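Local atomic coordinates of extracellular ligand-binding receptor (Desulfohalobium retbaense DSM 5692, PDB entry 5ERE), a protein that probably acts as a solute-binding receptor with a tandem PAS sensor region, holding ketoleucine in its periplasmic-binding-protein part and cytosine in its sensor part. Residues A378-I390 / V393-S407. Numbering follows the deposited sequence.
Sequences AYNCVTVDATGTI and VAPKQYSSVIGEDIS. With CYT (6-aminopyrimidin-2(1H)-one), chain C.
C381 and A394 exchange two backbone hydrogen bonds, C381 N to A394 O and A394 N to C381 O, both 2.8 Å, which defines them as an antiparallel hydrogen-bonded pair. At the other end the chain returns along T389: G403 N reaches I390 O at 2.7 Å, I390 N gives to E404 O, and I406 N to G388 O at 2.9 Å.

Beside the first pair, Y379 and Y398 form an offset stack, centroids 4.7 Å apart and planes at 29°; Y379 CE2 lies over a Y398 face, toward the rim. Y379 CG stands anti to the backbone N (chi1 -180°), which carries its ring across to Y398. One water bridges Y379 O and Y398 OH, a second the two hydroxyls. An alanine in place of Y398 would probably leave the Y379 ring without its stacking partner and both waters without the hydroxyl that ties them to this side of the contact.

N380 ND2, held by E431 OE2, lies 3.7 Å from Y398 CD2. Farther along, V382 CG1 meets V393 CG2, and I406 CD1 touches I390 CG1. The same I406 CD1 lies 3.6 Å from CYT C6. This beta hairpin and returning loop thus contribute N380, V382 and I406 to the cytosine pocket of a PAS-like (Cache) sensor domain.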
loop_
_atom_site.group_PDB
_atom_site.type_symbol
_atom_site.label_atom_id
_atom_site.label_comp_id
_atom_site.label_asym_id
_atom_site.label_seq_id
_atom_site.Cartn_x
_atom_site.Cartn_y
_atom_site.Cartn_z
ATOM N N ALA A 378 3.235 -23.688 4.965
ATOM C CA ALA A 378 3.694 -25.020 4.562
ATOM C C ALA A 378 3.084 -25.470 3.247
ATOM O O ALA A 378 1.940 -25.193 2.937
ATOM C CB ALA A 378 3.374 -26.048 5.645
ATOM N N TYR A 379 3.892 -26.203 2.506
ATOM C CA TYR A 379 3.465 -26.949 1.365
ATOM C C TYR A 379 3.179 -28.382 1.810
ATOM O O TYR A 379 2.166 -28.954 1.444
ATOM C CB TYR A 379 4.549 -26.913 0.299
ATOM C CG TYR A 379 4.180 -27.662 -0.940
ATOM C CD1 TYR A 379 3.404 -27.066 -1.915
ATOM C CD2 TYR A 379 4.599 -28.964 -1.136
ATOM C CE1 TYR A 379 3.083 -27.727 -3.075
ATOM C CE2 TYR A 379 4.268 -29.647 -2.304
ATOM C CZ TYR A 379 3.520 -29.012 -3.268
ATOM O OH TYR A 379 3.183 -29.677 -4.413
ATOM N N ASN A 380 4.097 -28.963 2.588
ATOM C CA ASN A 380 3.783 -30.196 3.305
ATOM C C ASN A 380 4.733 -30.460 4.463
ATOM O O ASN A 380 5.656 -29.686 4.722
ATOM C CB ASN A 380 3.740 -31.410 2.359
ATOM C CG ASN A 380 5.088 -31.766 1.731
ATOM O OD1 ASN A 380 6.144 -31.469 2.252
ATOM N ND2 ASN A 380 5.029 -32.463 0.611
ATOM N N CYS A 381 4.487 -31.567 5.148
ATOM C CA CYS A 381 5.274 -32.002 6.287
ATOM C C CYS A 381 5.622 -33.467 6.139
ATOM O O CYS A 381 4.781 -34.290 5.755
ATOM C CB CYS A 381 4.515 -31.775 7.615
ATOM S SG CYS A 381 3.939 -30.092 7.919
ATOM N N VAL A 382 6.867 -33.799 6.444
ATOM C CA VAL A 382 7.320 -35.170 6.356
ATOM C C VAL A 382 8.108 -35.595 7.570
ATOM O O VAL A 382 8.627 -34.763 8.350
ATOM C CB VAL A 382 8.188 -35.409 5.120
ATOM C CG1 VAL A 382 7.440 -35.069 3.853
ATOM C CG2 VAL A 382 9.493 -34.606 5.208
ATOM N N THR A 383 8.207 -36.906 7.723
ATOM C CA THR A 383 9.209 -37.489 8.586
ATOM C C THR A 383 10.181 -38.213 7.690
ATOM O O THR A 383 9.812 -38.664 6.605
ATOM C CB THR A 383 8.615 -38.442 9.637
ATOM O OG1 THR A 383 7.824 -39.449 8.999
ATOM C CG2 THR A 383 7.782 -37.648 10.613
ATOM N N VAL A 384 11.420 -38.286 8.175
ATOM C CA VAL A 384 12.590 -38.776 7.448
ATOM C C VAL A 384 13.407 -39.653 8.399
ATOM O O VAL A 384 13.796 -39.193 9.475
ATOM C CB VAL A 384 13.480 -37.608 6.942
ATOM C CG1 VAL A 384 14.673 -38.133 6.142
ATOM C CG2 VAL A 384 12.666 -36.633 6.108
ATOM N N ASP A 385 13.676 -40.901 8.019
ATOM C CA ASP A 385 14.368 -41.826 8.927
ATOM C C ASP A 385 15.894 -41.636 8.974
ATOM O O ASP A 385 16.477 -40.808 8.248
ATOM C CB ASP A 385 14.033 -43.296 8.574
ATOM C CG ASP A 385 14.578 -43.750 7.215
ATOM O OD1 ASP A 385 15.550 -43.159 6.687
ATOM O OD2 ASP A 385 14.029 -44.741 6.673
ATOM N N ALA A 386 16.533 -42.429 9.829
ATOM C CA ALA A 386 17.967 -42.296 10.099
ATOM C C ALA A 386 18.814 -42.479 8.828
ATOM O O ALA A 386 19.993 -42.134 8.817
ATOM C CB ALA A 386 18.378 -43.294 11.191
ATOM N N THR A 387 18.199 -42.979 7.751
ATOM C CA THR A 387 18.876 -43.182 6.463
ATOM C C THR A 387 18.673 -42.021 5.481
ATOM O O THR A 387 19.299 -41.967 4.433
ATOM C CB THR A 387 18.393 -44.486 5.774
ATOM O OG1 THR A 387 17.178 -44.246 5.043
ATOM C CG2 THR A 387 18.146 -45.575 6.803
ATOM N N GLY A 388 17.811 -41.074 5.824
ATOM C CA GLY A 388 17.568 -39.946 4.948
ATOM C C GLY A 388 16.461 -40.257 3.950
ATOM O O GLY A 388 16.364 -39.630 2.897
ATOM N N THR A 389 15.612 -41.221 4.298
ATOM C CA THR A 389 14.469 -41.588 3.451
ATOM C C THR A 389 13.161 -41.031 4.025
ATOM O O THR A 389 12.876 -41.195 5.205
ATOM C CB THR A 389 14.342 -43.114 3.300
ATOM O OG1 THR A 389 15.578 -43.663 2.834
ATOM C CG2 THR A 389 13.222 -43.465 2.293
ATOM N N ILE A 390 12.379 -40.355 3.195
ATOM C CA ILE A 390 11.066 -39.894 3.602
ATOM C C ILE A 390 10.170 -41.103 3.835
ATOM O O ILE A 390 10.015 -41.932 2.940
ATOM C CB ILE A 390 10.433 -38.968 2.555
ATOM C CG1 ILE A 390 11.313 -37.721 2.364
ATOM C CG2 ILE A 390 9.044 -38.565 3.002
ATOM C CD1 ILE A 390 10.822 -36.764 1.304
ATOM N N VAL A 393 4.226 -38.477 5.268
ATOM C CA VAL A 393 3.922 -37.132 4.787
ATOM C C VAL A 393 2.469 -36.764 5.042
ATOM O O VAL A 393 1.594 -37.609 4.944
ATOM C CB VAL A 393 4.196 -36.994 3.271
ATOM C CG1 VAL A 393 3.318 -37.962 2.452
ATOM C CG2 VAL A 393 3.984 -35.542 2.798
ATOM N N ALA A 394 2.236 -35.496 5.360
ATOM C CA ALA A 394 0.932 -34.889 5.302
ATOM C C ALA A 394 1.037 -33.568 4.557
ATOM O O ALA A 394 1.995 -32.837 4.754
ATOM C CB ALA A 394 0.363 -34.663 6.713
ATOM N N PRO A 395 0.046 -33.228 3.720
ATOM C CA PRO A 395 -1.155 -33.967 3.303
ATOM C C PRO A 395 -0.850 -35.255 2.607
ATOM O O PRO A 395 0.177 -35.363 1.932
ATOM C CB PRO A 395 -1.830 -33.006 2.341
ATOM C CG PRO A 395 -1.406 -31.698 2.802
ATOM C CD PRO A 395 0.038 -31.887 3.137
ATOM N N LYS A 396 -1.756 -36.220 2.728
ATOM C CA LYS A 396 -1.513 -37.528 2.156
ATOM C C LYS A 396 -1.551 -37.500 0.631
ATOM O O LYS A 396 -1.081 -38.436 -0.004
ATOM C CB LYS A 396 -2.520 -38.557 2.723
ATOM C CG LYS A 396 -2.140 -39.070 4.142
ATOM C CD LYS A 396 -0.739 -39.741 4.158
ATOM C CE LYS A 396 -0.297 -40.313 5.522
ATOM N NZ LYS A 396 -0.233 -39.316 6.617
ATOM N N GLN A 397 -2.075 -36.445 0.018
ATOM C CA GLN A 397 -2.019 -36.374 -1.456
ATOM C C GLN A 397 -0.583 -36.332 -2.035
ATOM O O GLN A 397 -0.368 -36.540 -3.241
ATOM C CB GLN A 397 -2.803 -35.167 -1.963
ATOM C CG GLN A 397 -2.197 -33.805 -1.665
ATOM C CD GLN A 397 -2.441 -32.792 -2.789
ATOM O OE1 GLN A 397 -3.101 -31.767 -2.590
ATOM N NE2 GLN A 397 -1.905 -33.075 -3.965
ATOM N N TYR A 398 0.408 -36.075 -1.188
ATOM C CA TYR A 398 1.800 -36.092 -1.643
ATOM C C TYR A 398 2.481 -37.409 -1.294
ATOM O O TYR A 398 3.684 -37.479 -1.236
ATOM C CB TYR A 398 2.576 -34.921 -1.040
ATOM C CG TYR A 398 1.960 -33.596 -1.392
ATOM C CD1 TYR A 398 1.820 -33.188 -2.723
ATOM C CD2 TYR A 398 1.498 -32.755 -0.406
ATOM C CE1 TYR A 398 1.243 -31.974 -3.035
ATOM C CE2 TYR A 398 0.907 -31.551 -0.710
ATOM C CZ TYR A 398 0.796 -31.147 -2.007
ATOM O OH TYR A 398 0.194 -29.926 -2.235
ATOM N N SER A 399 1.691 -38.450 -1.082
ATOM C CA SER A 399 2.186 -39.781 -0.724
ATOM C C SER A 399 3.249 -40.348 -1.633
ATOM O O SER A 399 4.023 -41.212 -1.230
ATOM C CB SER A 399 0.991 -40.772 -0.684
ATOM O OG SER A 399 0.306 -40.619 0.544
ATOM N N SER A 400 3.294 -39.878 -2.865
ATOM C CA SER A 400 4.321 -40.324 -3.792
ATOM C C SER A 400 5.755 -39.981 -3.332
ATOM O O SER A 400 6.705 -40.647 -3.722
ATOM C CB SER A 400 4.050 -39.727 -5.161
ATOM O OG SER A 400 4.196 -38.331 -5.144
ATOM N N VAL A 401 5.921 -38.971 -2.486
ATOM C CA VAL A 401 7.278 -38.638 -2.039
ATOM C C VAL A 401 7.762 -39.672 -1.020
ATOM O O VAL A 401 8.940 -39.746 -0.743
ATOM C CB VAL A 401 7.359 -37.201 -1.449
ATOM C CG1 VAL A 401 6.759 -36.222 -2.435
ATOM C CG2 VAL A 401 6.643 -37.106 -0.098
ATOM N N ILE A 402 6.870 -40.499 -0.482
ATOM C CA ILE A 402 7.320 -41.502 0.484
ATOM C C ILE A 402 8.253 -42.470 -0.217
ATOM O O ILE A 402 8.013 -42.871 -1.348
ATOM C CB ILE A 402 6.156 -42.256 1.136
ATOM C CG1 ILE A 402 5.418 -41.334 2.123
ATOM C CG2 ILE A 402 6.664 -43.493 1.864
ATOM C CD1 ILE A 402 4.053 -41.837 2.551
ATOM N N GLY A 403 9.358 -42.783 0.451
ATOM C CA GLY A 403 10.400 -43.609 -0.133
ATOM C C GLY A 403 11.500 -42.832 -0.832
ATOM O O GLY A 403 12.541 -43.387 -1.184
ATOM N N GLU A 404 11.286 -41.548 -1.067
ATOM C CA GLU A 404 12.324 -40.744 -1.695
ATOM C C GLU A 404 13.575 -40.588 -0.806
ATOM O O GLU A 404 13.477 -40.284 0.386
ATOM C CB GLU A 404 11.760 -39.378 -2.076
ATOM C CG GLU A 404 10.872 -39.407 -3.326
ATOM C CD GLU A 404 11.658 -39.291 -4.624
ATOM O OE1 GLU A 404 12.907 -39.237 -4.575
ATOM O OE2 GLU A 404 11.024 -39.249 -5.694
ATOM N N ASP A 405 14.742 -40.821 -1.409
ATOM C CA ASP A 405 16.052 -40.658 -0.753
ATOM C C ASP A 405 16.495 -39.207 -0.857
ATOM O O ASP A 405 16.803 -38.739 -1.951
ATOM C CB ASP A 405 17.094 -41.590 -1.406
ATOM C CG ASP A 405 18.521 -41.424 -0.857
ATOM O OD1 ASP A 405 18.783 -40.734 0.166
ATOM O OD2 ASP A 405 19.414 -42.033 -1.477
ATOM N N ILE A 406 16.505 -38.499 0.273
ATOM C CA ILE A 406 16.965 -37.101 0.311
ATOM C C ILE A 406 18.223 -36.980 1.189
ATOM O O ILE A 406 18.510 -35.911 1.750
ATOM C CB ILE A 406 15.830 -36.162 0.822
ATOM C CG1 ILE A 406 15.467 -36.489 2.278
ATOM C CG2 ILE A 406 14.570 -36.308 -0.084
ATOM C CD1 ILE A 406 14.526 -35.510 2.909
ATOM N N SER A 407 18.964 -38.083 1.311
ATOM C CA SER A 407 20.145 -38.138 2.182
ATOM C C SER A 407 21.296 -37.241 1.678
ATOM O O SER A 407 22.221 -36.950 2.432
ATOM C CB SER A 407 20.652 -39.579 2.331
ATOM O OG SER A 407 21.142 -40.084 1.109
HETATM N N3 CYT C . 11.038 -32.505 0.508
HETATM C C4 CYT C . 10.617 -32.399 1.767
HETATM N N1 CYT C . 13.295 -32.411 1.266
HETATM C C2 CYT C . 12.371 -32.514 0.217
HETATM O O2 CYT C . 12.786 -32.577 -0.962
HETATM N N4 CYT C . 9.272 -32.409 1.987
HETATM C C5 CYT C . 11.546 -32.293 2.860
HETATM C C6 CYT C . 12.858 -32.302 2.570
HETATM O O HOH W 1 0.097 -28.330 -0.040
HETATM O O HOH W 2 0.095 -28.797 -4.705
#